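Local coordinates for protein coenzyme A transferase (Yersinia pestis, PDB 3QLI) that probably transfers coenzyme A from an acyl-CoA to a carboxylate acceptor such as acetate, at residues I218-I224 / A381-T385; V333-A337 / Q363-V367; I341-G345 / R429-I434; H355-A359 / G400-T404; R406-H410 / N420-L424. All coordinates share one frame; numbering follows the deposited sequence.

Interaction 1: I218-I224 / A381-T385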
# COMPACT_ATOMS: atom_id res chain seq x y z
N ILE A 218 -5.35 -27.38 14.29
CA ILE A 218 -4.09 -28.09 14.46
C ILE A 218 -3.50 -27.75 15.82
O ILE A 218 -3.89 -26.77 16.45
CB ILE A 218 -3.08 -27.78 13.33
CG1 ILE A 218 -2.76 -26.29 13.28
CG2 ILE A 218 -3.63 -28.25 11.99
CD1 ILE A 218 -1.87 -25.90 12.11
N PRO A 219 -2.57 -28.59 16.31
CA PRO A 219 -2.04 -28.31 17.64
C PRO A 219 -1.44 -26.90 17.77
O PRO A 219 -1.64 -26.25 18.80
CB PRO A 219 -0.97 -29.39 17.82
CG PRO A 219 -1.39 -30.50 16.89
CD PRO A 219 -2.01 -29.81 15.71
N GLU A 220 -0.71 -26.45 16.75
CA GLU A 220 -0.01 -25.16 16.83
C GLU A 220 -0.93 -23.99 17.16
O GLU A 220 -0.48 -22.97 17.67
CB GLU A 220 0.76 -24.85 15.55
CG GLU A 220 1.86 -25.84 15.24
CD GLU A 220 1.39 -26.98 14.34
OE1 GLU A 220 0.33 -27.57 14.62
OE2 GLU A 220 2.10 -27.28 13.35
N TYR A 221 -2.21 -24.14 16.85
CA TYR A 221 -3.18 -23.05 17.04
C TYR A 221 -3.40 -22.75 18.51
O TYR A 221 -3.82 -21.65 18.85
CB TYR A 221 -4.53 -23.38 16.39
CG TYR A 221 -4.54 -23.33 14.87
CD1 TYR A 221 -3.46 -22.83 14.16
CD2 TYR A 221 -5.65 -23.76 14.15
CE1 TYR A 221 -3.47 -22.78 12.76
CE2 TYR A 221 -5.68 -23.72 12.76
CZ TYR A 221 -4.59 -23.23 12.07
OH TYR A 221 -4.62 -23.19 10.69
N THR A 222 -3.17 -23.72 19.37
CA THR A 222 -3.36 -23.47 20.80
C THR A 222 -2.39 -22.40 21.25
O THR A 222 -2.79 -21.40 21.83
CB THR A 222 -3.20 -24.74 21.65
OG1 THR A 222 -4.24 -25.66 21.30
CG2 THR A 222 -3.31 -24.41 23.13
N SER A 223 -1.10 -22.60 20.97
CA SER A 223 -0.10 -21.62 21.38
C SER A 223 -0.31 -20.30 20.64
O SER A 223 -0.22 -19.23 21.22
CB SER A 223 1.31 -22.12 21.08
OG SER A 223 2.23 -21.04 21.15
N ILE A 224 -0.55 -20.39 19.34
CA ILE A 224 -0.78 -19.19 18.55
C ILE A 224 -1.97 -18.37 19.06
O ILE A 224 -1.87 -17.16 19.18
CB ILE A 224 -0.94 -19.54 17.07
CG1 ILE A 224 0.38 -20.11 16.54
CG2 ILE A 224 -1.39 -18.28 16.28
CD1 ILE A 224 0.33 -20.59 15.07
N ALA A 381 -0.08 -14.28 11.31
CA ALA A 381 0.29 -15.48 12.04
C ALA A 381 0.34 -16.69 11.13
O ALA A 381 -0.44 -16.79 10.17
CB ALA A 381 -0.71 -15.73 13.17
N THR A 382 1.25 -17.62 11.42
CA THR A 382 1.25 -18.91 10.73
C THR A 382 1.92 -19.95 11.63
O THR A 382 2.82 -19.61 12.40
CB THR A 382 2.05 -18.85 9.41
OG1 THR A 382 2.12 -20.16 8.83
CG2 THR A 382 3.46 -18.35 9.66
N PRO A 383 1.47 -21.21 11.53
CA PRO A 383 2.27 -22.30 12.12
C PRO A 383 3.65 -22.25 11.46
O PRO A 383 3.73 -21.83 10.30
CB PRO A 383 1.55 -23.57 11.65
CG PRO A 383 0.23 -23.13 11.09
CD PRO A 383 0.34 -21.69 10.72
N SER A 384 4.69 -22.70 12.15
CA SER A 384 6.04 -22.56 11.63
C SER A 384 6.38 -23.57 10.55
O SER A 384 7.32 -23.37 9.78
CB SER A 384 7.07 -22.66 12.76
OG SER A 384 7.13 -23.99 13.26
N THR A 385 5.63 -24.67 10.48
CA THR A 385 5.92 -25.72 9.50
C THR A 385 4.66 -26.23 8.81
O THR A 385 3.54 -25.89 9.19
CB THR A 385 6.63 -26.92 10.15
OG1 THR A 385 5.71 -27.63 11.00
CG2 THR A 385 7.82 -26.46 10.95
O HOH W 1 4.36 -25.87 12.86

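Interaction 2: V333-A337 / Q363-V367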
# COMPACT_ATOMS: atom_id res chain seq x y z
N VAL A 333 -7.02 -4.15 16.44
CA VAL A 333 -6.17 -5.32 16.32
C VAL A 333 -6.61 -6.08 15.08
O VAL A 333 -7.75 -6.53 15.00
CB VAL A 333 -6.24 -6.26 17.53
CG1 VAL A 333 -5.37 -7.48 17.28
CG2 VAL A 333 -5.78 -5.51 18.80
N SER A 334 -5.71 -6.16 14.10
CA SER A 334 -5.94 -6.90 12.87
C SER A 334 -5.24 -8.24 12.97
O SER A 334 -4.04 -8.30 13.22
CB SER A 334 -5.37 -6.12 11.68
OG SER A 334 -5.25 -6.97 10.54
N ILE A 335 -6.00 -9.32 12.79
CA ILE A 335 -5.44 -10.66 12.86
C ILE A 335 -5.65 -11.38 11.54
O ILE A 335 -6.78 -11.73 11.19
CB ILE A 335 -6.09 -11.47 14.00
CG1 ILE A 335 -5.84 -10.77 15.35
CG2 ILE A 335 -5.56 -12.92 14.02
CD1 ILE A 335 -6.86 -11.13 16.44
N ASN A 336 -4.57 -11.56 10.80
CA ASN A 336 -4.59 -12.20 9.49
C ASN A 336 -3.66 -13.40 9.47
O ASN A 336 -2.71 -13.46 10.23
CB ASN A 336 -4.16 -11.22 8.42
CG ASN A 336 -5.20 -10.16 8.16
OD1 ASN A 336 -6.35 -10.48 7.89
ND2 ASN A 336 -4.80 -8.90 8.25
N ALA A 337 -3.93 -14.35 8.58
CA ALA A 337 -3.09 -15.54 8.47
C ALA A 337 -2.23 -15.42 7.22
O ALA A 337 -2.53 -14.64 6.34
CB ALA A 337 -3.98 -16.77 8.40
N GLN A 363 -6.06 -8.04 3.10
CA GLN A 363 -5.09 -8.20 4.18
C GLN A 363 -4.27 -6.93 4.39
O GLN A 363 -4.21 -6.40 5.50
CB GLN A 363 -4.15 -9.39 3.95
CG GLN A 363 -2.93 -9.39 4.89
CD GLN A 363 -2.18 -10.74 4.94
OE1 GLN A 363 -0.96 -10.78 4.83
NE2 GLN A 363 -2.93 -11.83 5.11
N LEU A 364 -3.66 -6.41 3.32
CA LEU A 364 -2.77 -5.28 3.47
C LEU A 364 -3.50 -4.01 3.93
O LEU A 364 -2.92 -3.18 4.62
CB LEU A 364 -1.97 -5.02 2.19
CG LEU A 364 -0.88 -3.95 2.26
CD1 LEU A 364 0.14 -4.24 3.38
CD2 LEU A 364 -0.18 -3.86 0.92
N ASP A 365 -4.76 -3.85 3.53
CA ASP A 365 -5.55 -2.71 4.00
C ASP A 365 -5.55 -2.66 5.53
O ASP A 365 -5.42 -1.60 6.13
CB ASP A 365 -7.00 -2.81 3.53
CG ASP A 365 -7.12 -2.85 2.02
OD1 ASP A 365 -6.28 -2.24 1.35
OD2 ASP A 365 -8.06 -3.51 1.53
N PHE A 366 -5.73 -3.82 6.14
CA PHE A 366 -5.83 -3.89 7.60
C PHE A 366 -4.45 -3.89 8.27
O PHE A 366 -4.31 -3.40 9.39
CB PHE A 366 -6.70 -5.08 8.02
CG PHE A 366 -8.17 -4.73 8.04
CD1 PHE A 366 -8.72 -4.14 9.17
CD2 PHE A 366 -8.97 -4.91 6.92
CE1 PHE A 366 -10.05 -3.77 9.20
CE2 PHE A 366 -10.31 -4.54 6.94
CZ PHE A 366 -10.85 -3.98 8.08
N VAL A 367 -3.44 -4.42 7.60
CA VAL A 367 -2.07 -4.30 8.09
C VAL A 367 -1.73 -2.81 8.22
O VAL A 367 -1.21 -2.35 9.25
CB VAL A 367 -1.06 -5.00 7.13
CG1 VAL A 367 0.39 -4.63 7.48
CG2 VAL A 367 -1.25 -6.51 7.15

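Interaction 3: I341-G345 / R429-I434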
# COMPACT_ATOMS: atom_id res chain seq x y z
N ILE A 341 6.41 -16.79 5.63
CA ILE A 341 7.07 -15.55 6.02
C ILE A 341 8.54 -15.70 5.69
O ILE A 341 9.15 -16.73 6.01
CB ILE A 341 6.93 -15.30 7.55
CG1 ILE A 341 5.46 -15.26 7.96
CG2 ILE A 341 7.62 -14.00 7.93
CD1 ILE A 341 5.27 -15.03 9.47
N ASP A 342 9.14 -14.71 5.04
CA ASP A 342 10.56 -14.86 4.74
C ASP A 342 11.44 -14.06 5.69
O ASP A 342 10.93 -13.36 6.57
CB ASP A 342 10.88 -14.63 3.24
CG ASP A 342 10.85 -13.16 2.83
OD1 ASP A 342 10.89 -12.25 3.70
OD2 ASP A 342 10.82 -12.92 1.59
N LEU A 343 12.75 -14.21 5.56
CA LEU A 343 13.68 -13.60 6.51
C LEU A 343 13.77 -12.08 6.42
O LEU A 343 14.42 -11.46 7.26
CB LEU A 343 15.07 -14.24 6.38
CG LEU A 343 15.09 -15.73 6.75
CD1 LEU A 343 16.48 -16.34 6.55
CD2 LEU A 343 14.61 -15.92 8.20
N THR A 344 13.12 -11.49 5.42
CA THR A 344 13.04 -10.03 5.31
C THR A 344 11.81 -9.51 6.04
O THR A 344 11.70 -8.31 6.29
CB THR A 344 12.97 -9.54 3.84
OG1 THR A 344 11.65 -9.74 3.32
CG2 THR A 344 13.98 -10.27 2.97
N GLY A 345 10.89 -10.41 6.39
CA GLY A 345 9.66 -10.02 7.06
C GLY A 345 8.48 -9.87 6.12
O GLY A 345 7.39 -9.50 6.54
N ARG A 429 15.90 -8.04 11.96
CA ARG A 429 14.74 -8.79 11.49
C ARG A 429 15.06 -10.26 11.27
O ARG A 429 14.36 -11.14 11.77
CB ARG A 429 14.18 -8.21 10.19
CG ARG A 429 13.53 -6.87 10.35
CD ARG A 429 12.96 -6.37 9.03
NE ARG A 429 12.16 -5.17 9.25
CZ ARG A 429 10.97 -4.95 8.70
NH1 ARG A 429 10.44 -5.85 7.88
NH2 ARG A 429 10.32 -3.82 8.97
N ALA A 430 16.10 -10.53 10.48
CA ALA A 430 16.44 -11.92 10.17
C ALA A 430 16.70 -12.71 11.45
O ALA A 430 16.19 -13.82 11.61
CB ALA A 430 17.66 -11.99 9.23
N LEU A 431 17.47 -12.14 12.36
CA LEU A 431 17.81 -12.85 13.60
C LEU A 431 16.57 -13.14 14.45
O LEU A 431 16.43 -14.23 14.99
CB LEU A 431 18.83 -12.06 14.42
CG LEU A 431 20.24 -11.91 13.82
CD1 LEU A 431 21.07 -10.93 14.64
CD2 LEU A 431 20.97 -13.26 13.73
N ARG A 432 15.67 -12.17 14.56
CA ARG A 432 14.48 -12.37 15.38
C ARG A 432 13.46 -13.29 14.73
O ARG A 432 12.79 -14.07 15.40
CB ARG A 432 13.85 -11.02 15.79
CG ARG A 432 14.77 -10.23 16.67
CD ARG A 432 14.21 -8.90 17.11
NE ARG A 432 15.16 -8.25 18.00
CZ ARG A 432 14.94 -7.11 18.65
NH1 ARG A 432 13.78 -6.46 18.52
NH2 ARG A 432 15.90 -6.63 19.44
N ILE A 433 13.37 -13.21 13.40
CA ILE A 433 12.46 -14.07 12.67
C ILE A 433 12.87 -15.54 12.72
O ILE A 433 12.04 -16.42 12.84
CB ILE A 433 12.35 -13.62 11.20
CG1 ILE A 433 11.61 -12.28 11.12
CG2 ILE A 433 11.64 -14.68 10.38
CD1 ILE A 433 11.67 -11.60 9.75
N ILE A 434 14.17 -15.81 12.63
CA ILE A 434 14.66 -17.18 12.74
C ILE A 434 14.21 -17.82 14.05
O ILE A 434 13.93 -19.02 14.10
CB ILE A 434 16.20 -17.22 12.60
CG1 ILE A 434 16.58 -17.01 11.13
CG2 ILE A 434 16.75 -18.55 13.07
CD1 ILE A 434 18.07 -16.68 10.90

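Interaction 4: H355-A359 / G400-T404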
# COMPACT_ATOMS: atom_id res chain seq x y z
N HIS A 355 3.36 -17.38 -8.33
CA HIS A 355 2.34 -16.40 -8.66
C HIS A 355 1.94 -15.56 -7.46
O HIS A 355 2.33 -15.86 -6.32
CB HIS A 355 1.10 -17.08 -9.23
CG HIS A 355 1.36 -17.85 -10.49
ND1 HIS A 355 1.25 -17.28 -11.74
CD2 HIS A 355 1.76 -19.13 -10.69
CE1 HIS A 355 1.55 -18.18 -12.66
NE2 HIS A 355 1.87 -19.31 -12.04
N GLN A 356 1.17 -14.52 -7.71
CA GLN A 356 0.68 -13.68 -6.63
C GLN A 356 -0.69 -13.12 -7.02
O GLN A 356 -0.77 -12.10 -7.72
CB GLN A 356 1.69 -12.57 -6.32
CG GLN A 356 1.37 -11.69 -5.11
CD GLN A 356 1.11 -12.50 -3.84
OE1 GLN A 356 -0.02 -12.57 -3.37
NE2 GLN A 356 2.16 -13.11 -3.31
N TYR A 357 -1.74 -13.82 -6.62
CA TYR A 357 -3.10 -13.36 -6.85
C TYR A 357 -3.73 -12.91 -5.54
O TYR A 357 -4.75 -12.23 -5.54
CB TYR A 357 -3.97 -14.46 -7.47
CG TYR A 357 -3.40 -15.04 -8.73
CD1 TYR A 357 -2.93 -16.35 -8.77
CD2 TYR A 357 -3.33 -14.29 -9.89
CE1 TYR A 357 -2.42 -16.89 -9.92
CE2 TYR A 357 -2.81 -14.82 -11.06
CZ TYR A 357 -2.35 -16.12 -11.07
OH TYR A 357 -1.84 -16.65 -12.23
N SER A 358 -3.14 -13.30 -4.41
CA SER A 358 -3.76 -13.01 -3.11
C SER A 358 -3.60 -11.55 -2.69
O SER A 358 -4.28 -11.08 -1.78
CB SER A 358 -3.27 -13.97 -2.01
OG SER A 358 -1.89 -13.79 -1.76
N ALA A 359 -2.72 -10.82 -3.36
CA ALA A 359 -2.50 -9.41 -3.03
C ALA A 359 -3.75 -8.55 -3.31
O ALA A 359 -3.85 -7.40 -2.86
CB ALA A 359 -1.28 -8.87 -3.78
N GLY A 400 9.12 -14.43 -5.82
CA GLY A 400 8.38 -13.43 -6.58
C GLY A 400 7.65 -12.41 -5.73
O GLY A 400 7.93 -12.29 -4.54
N PRO A 401 6.69 -11.67 -6.33
CA PRO A 401 5.92 -10.63 -5.64
C PRO A 401 5.24 -11.17 -4.39
O PRO A 401 4.85 -12.34 -4.35
CB PRO A 401 4.86 -10.22 -6.68
CG PRO A 401 5.52 -10.50 -7.99
CD PRO A 401 6.32 -11.77 -7.75
N VAL A 402 5.09 -10.32 -3.37
CA VAL A 402 4.61 -10.79 -2.07
C VAL A 402 3.17 -10.35 -1.79
O VAL A 402 2.58 -9.61 -2.57
CB VAL A 402 5.54 -10.30 -0.95
CG1 VAL A 402 6.96 -10.76 -1.23
CG2 VAL A 402 5.47 -8.78 -0.83
N THR A 403 2.60 -10.84 -0.69
CA THR A 403 1.27 -10.39 -0.28
C THR A 403 1.39 -9.17 0.62
O THR A 403 0.77 -8.14 0.36
CB THR A 403 0.50 -11.48 0.44
OG1 THR A 403 0.42 -12.63 -0.40
CG2 THR A 403 -0.91 -11.01 0.75
N THR A 404 2.17 -9.30 1.69
CA THR A 404 2.47 -8.17 2.56
C THR A 404 3.96 -7.85 2.46
O THR A 404 4.80 -8.68 2.81
CB THR A 404 2.11 -8.48 4.05
OG1 THR A 404 0.71 -8.76 4.15
CG2 THR A 404 2.41 -7.30 4.93

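Interaction 5: R406-H410 / N420-L424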
# COMPACT_ATOMS: atom_id res chain seq x y z
N ARG A 406 7.70 -6.28 3.10
CA ARG A 406 8.46 -6.19 4.34
C ARG A 406 8.36 -4.79 4.93
O ARG A 406 8.56 -4.61 6.13
CB ARG A 406 9.92 -6.56 4.13
CG ARG A 406 10.72 -5.52 3.35
CD ARG A 406 12.22 -5.83 3.44
NE ARG A 406 12.97 -5.25 2.33
CZ ARG A 406 14.27 -5.43 2.13
NH1 ARG A 406 14.98 -6.17 2.97
NH2 ARG A 406 14.87 -4.88 1.08
N ILE A 407 8.06 -3.78 4.12
CA ILE A 407 7.98 -2.43 4.67
C ILE A 407 6.68 -2.20 5.45
O ILE A 407 6.56 -1.21 6.15
CB ILE A 407 8.12 -1.33 3.59
CG1 ILE A 407 7.02 -1.47 2.53
CG2 ILE A 407 9.54 -1.35 2.98
CD1 ILE A 407 7.08 -0.42 1.43
N ASP A 408 5.71 -3.10 5.28
CA ASP A 408 4.42 -2.94 5.95
C ASP A 408 4.17 -3.89 7.13
O ASP A 408 3.30 -3.62 7.96
CB ASP A 408 3.28 -3.10 4.95
CG ASP A 408 3.23 -1.96 3.95
OD1 ASP A 408 3.23 -0.79 4.38
OD2 ASP A 408 3.19 -2.25 2.74
N THR A 409 4.91 -4.98 7.21
CA THR A 409 4.69 -5.94 8.28
C THR A 409 4.92 -5.31 9.64
O THR A 409 5.87 -4.56 9.84
CB THR A 409 5.55 -7.20 8.11
OG1 THR A 409 5.40 -7.72 6.79
CG2 THR A 409 5.13 -8.26 9.11
N HIS A 410 4.04 -5.63 10.58
CA HIS A 410 4.13 -5.10 11.93
C HIS A 410 4.53 -6.20 12.90
O HIS A 410 5.68 -6.30 13.31
CB HIS A 410 2.78 -4.51 12.34
CG HIS A 410 2.82 -3.75 13.63
ND1 HIS A 410 1.67 -3.39 14.31
CD2 HIS A 410 3.86 -3.29 14.37
CE1 HIS A 410 2.01 -2.73 15.41
NE2 HIS A 410 3.33 -2.66 15.47
N ASN A 420 7.75 -7.89 16.68
CA ASN A 420 7.38 -6.62 16.07
C ASN A 420 8.55 -6.16 15.19
O ASN A 420 9.64 -5.87 15.69
CB ASN A 420 7.09 -5.60 17.17
CG ASN A 420 6.81 -4.20 16.64
OD1 ASN A 420 6.84 -3.94 15.43
ND2 ASN A 420 6.55 -3.28 17.56
N LEU A 421 8.33 -6.15 13.88
CA LEU A 421 9.41 -5.87 12.92
C LEU A 421 9.71 -4.38 12.68
O LEU A 421 10.74 -4.04 12.10
CB LEU A 421 9.09 -6.56 11.58
CG LEU A 421 8.89 -8.07 11.60
CD1 LEU A 421 8.45 -8.56 10.24
CD2 LEU A 421 10.19 -8.75 12.00
N LYS A 422 8.81 -3.49 13.10
CA LYS A 422 8.95 -2.07 12.77
C LYS A 422 10.20 -1.42 13.37
O LYS A 422 10.45 -1.51 14.57
CB LYS A 422 7.71 -1.28 13.19
CG LYS A 422 6.44 -1.62 12.38
CD LYS A 422 6.52 -1.02 10.98
CE LYS A 422 5.21 -1.19 10.25
NZ LYS A 422 5.34 -0.65 8.86
N GLY A 423 10.99 -0.78 12.51
CA GLY A 423 12.18 -0.06 12.96
C GLY A 423 13.44 -0.91 13.07
O GLY A 423 14.52 -0.38 13.33
N LEU A 424 13.30 -2.22 12.88
CA LEU A 424 14.45 -3.14 12.92
C LEU A 424 15.23 -3.14 11.60
O LEU A 424 14.64 -3.06 10.52
CB LEU A 424 13.97 -4.57 13.20
CG LEU A 424 13.30 -4.82 14.55
CD1 LEU A 424 13.06 -6.34 14.73
CD2 LEU A 424 14.16 -4.26 15.67
O HOH W 2 7.54 -3.26 8.45
O HOH W 3 3.09 0.03 7.56
O HOH W 4 4.73 -0.82 17.32

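Interaction 1: I218-I224 / A381-T385
The ring of P383 sits against the side chains of I218, E220, Y221 and I224. Its CG meets CD1 of I218 at 3.6 Å, and the two side chains lie at about a right angle. CE1 of Y221 is 4.1 Å from the same CG of P383. E220 comes to CB of P383 with both its own CB and its carboxylate oxygen OE2. CD1 of I224 lies 3.8 Å from the backbone N of P383. The other branch of I224, CG2, meets CB of A381 at 4.1 Å. No direct hydrogen bond joins the segments. A water bridges them instead. It donates to OE2 of E220 at 2.7 Å and accepts from OG1 of T385 at 2.9 Å.

I218 and Y221 support each other. CG1 of I218 lies between the backbone N and the carbonyl carbon (chi1 60°). It rests over the centre of the Y221 ring, 3.5 Å above the plane, while CD1 carries on to the proline. Separately, within the loop, OG1 of T382 donates to O of P383 at 2.7 Å.

T382 lies close to R393 and Y221 to A244. R393 and A244 are seen binding CoA in another structure of this protein; no CoA is bound to this chain. The beginning of helix 220-230 and the residues leading into it pack on the loop that leaves strand 377-381. Y221 packs on A244, L245 and L248 of helix 244-252, and I224 on L245. I224 and A381 also both pack on V413 of strand 411-414.

Interaction 2: V333-A337 / Q363-V367
The side-chain torsions of S334, N336 and Q363 set up this contact. OG of S334 is anti to the backbone N (chi1 164°) and reaches CB of F366 at 3.5 Å. CB of N336 points toward the helix, and CG, beside the backbone N, lays the amide along Q363. CG of Q363 is anti to its own N, and the chain is extended beyond it. The side chain of Q363 runs past that of N336 in the opposite direction, with the two amide planes only 19° apart. NE2 of Q363 comes within 3.6 Å of CB of N336.

The same NE2 of Q363 donates to O of A337 at 3.1 Å. The bond is bent, with 141° at the hydrogen, and the donor is tilted from the carbonyl plane.

Helix 363-372 packs here on one face of the mixed sheet. It is the helix of a beta-alpha-beta crossover from strand 332-337 to its parallel neighbour 377-381. The local axes of strand and helix approach to 8.7 Å and run roughly antiparallel. S334 and N336 alternate with V333 and I335, which point to the other face.

The polar ends are satisfied by neighbours. Q239 accepts from OG of S334 and donates to OD1 of N336. OE1 of Q363 is bonded to OG1 of T404. In another structure of this protein Q363 binds CoA, and E264, which lies near the F366 ring, is covalently linked to it.

Interaction 3: I341-G345 / R429-I434
L343 presses its CD2 methyl between I433 and I434 on helix 426-434. It is the second residue of a type I beta turn, D342 to G345, which follows the short strand 340-342. D342 also opens an Asx turn, with its OD1 accepting from N of T344. OG1 of T344 donates to the same OD1.

The tip of L343 is the bump of this contact, and it fits a shallow hollow in the helix surface. Its CD2 lies 3.7 Å from CG1 of I434 and 3.9 Å from CG2 of I433. CG of L343 is anti to its carbonyl carbon (chi1 -64°), which swings the branched end to the helix.

A430 provides the flat spot that lets the backbone come close. O of L343 lies 3.6 Å from CA of A430, a CA-H...O contact. CD1 of I433 rests over the face of the turn. It is 3.6 Å from N of G345 and 3.7 Å from O of D342, the two atoms joined by the turn's own hydrogen bond.

G345, with a positive phi, closes the turn beside R429. Helix 439-451 adjoins the contact, where L343 meets A449 and I434 meets L445. R429 packs on P125 of the second subunit.

The guanidinium of R429 has two acceptors at NH1. One is O of R406. NH1 of R429 also donates to O of T344 at 3.2 Å, in the carbonyl plane and near the plane of the guanidinium.

Interaction 4: H355-A359 / G400-T404
Two irregular backbone runs pass each other here, with the CA atoms of A359 and T403 4.8 Å apart and those of Q356 and P401 6.1 Å apart. Q356 reaches from one run to the other. Its CG is anti to the backbone N (chi1 -175°), and the chain then bends at chi2. The side chains of Q356 and T403 cross at about a right angle.

Both ends of the Q356 amide are used. NE2 of Q356 donates to O of P401 at 3.0 Å in a nearly straight bond. It lies above the plane of that carbonyl, but the carbonyl oxygen is close to the plane of the Q356 amide. OE1 of Q356 accepts two hydroxyls. OG of S358 comes at 2.8 Å, in the carbonyl plane, and OG1 of T403 at 3.0 Å, tilted 34° from it. CB of P401 packs on CB of Q356 at 4.0 Å.

T403 and T404 form a classic beta bulge opposite C347 of strand 347-348. The bulge lies on the loop toward strand 411-414. Residues 355-359 belong to the loop before helix 363-372.

Outside partners fix the hydrogen-bonding groups further. N348 accepts from NE2 of Q356, and N of S349 is bonded to OG1 of T403. S358 is seen binding CoA in another structure of this protein and lies beside E350, which does so too. O of Q356 accepts from R406 of the second subunit, whose I407 packs on A359.

Interaction 5: R406-H410 / N420-L424
K422 runs along the backbone of 406-410 from the ring of H410 to the carbonyl of I407. Its CB points toward that segment, and CG comes 3.7 Å from CD2 of H410. The chain bends at chi2 (-74°). CD and CE then follow O of T409, with CE at 3.5 Å. NZ of K422 ends the run by donating to O of I407 at 3.0 Å. It also donates to a water at 2.7 Å. Q130 of the second subunit is a further partner of NZ, and Y371 makes a cation-pi contact with K422. OD1 of D408 is bonded to N127 of the second subunit.

At the other end, N of L421 donates to O of H410 at 2.7 Å. Beside it, CD1 of L421 packs on CG2 of T409 at 3.5 Å. OD1 of N420 meets CD2 of H410 at the ring edge, with the amide and ring planes 83° apart. A water joins NE2 of H410 to ND2 of N420.

N420 also begins an Asx turn, its OD1 accepting from N of K422. L421 to L424 is a type II beta turn leading to helix 426-434. The two segments flank the hairpin of strands 411-414 and 417-420, and the bond between L421 and H410 continues its pairing just past the strand ends. ND1 of H410 is bonded to N of S378.

The ammonium of K422 is buried among carbonyl, water and amide oxygens, with D408 nearby. Such surroundings would be expected to stabilise its positive charge.

In the fold
Four contacts lie wholly in the C-terminal acetyl-CoA hydrolase/transferase domain; interaction 1 ties the earlier 218-224 to it. They surround the mixed sheet that includes strands 332-337, 377-381 and 411-414. Interaction 2 is nested in the loop closed by interaction 1, and A381 meets N336 where the two adjoin. Interactions 4 and 5 are both nested within interaction 3. The centres of interactions 3 and 5 are about 10 Å apart, and bonds from G345 to T409 and from R429 to R406 join the two. Interactions 2 and 4 meet through Q363 and T404, with centres about 15 Å apart. They hold CoA-binding residues Q363 and S358. Interactions 3, 4 and 5 also touch the second subunit, so this region links the binding site to the dimer interface.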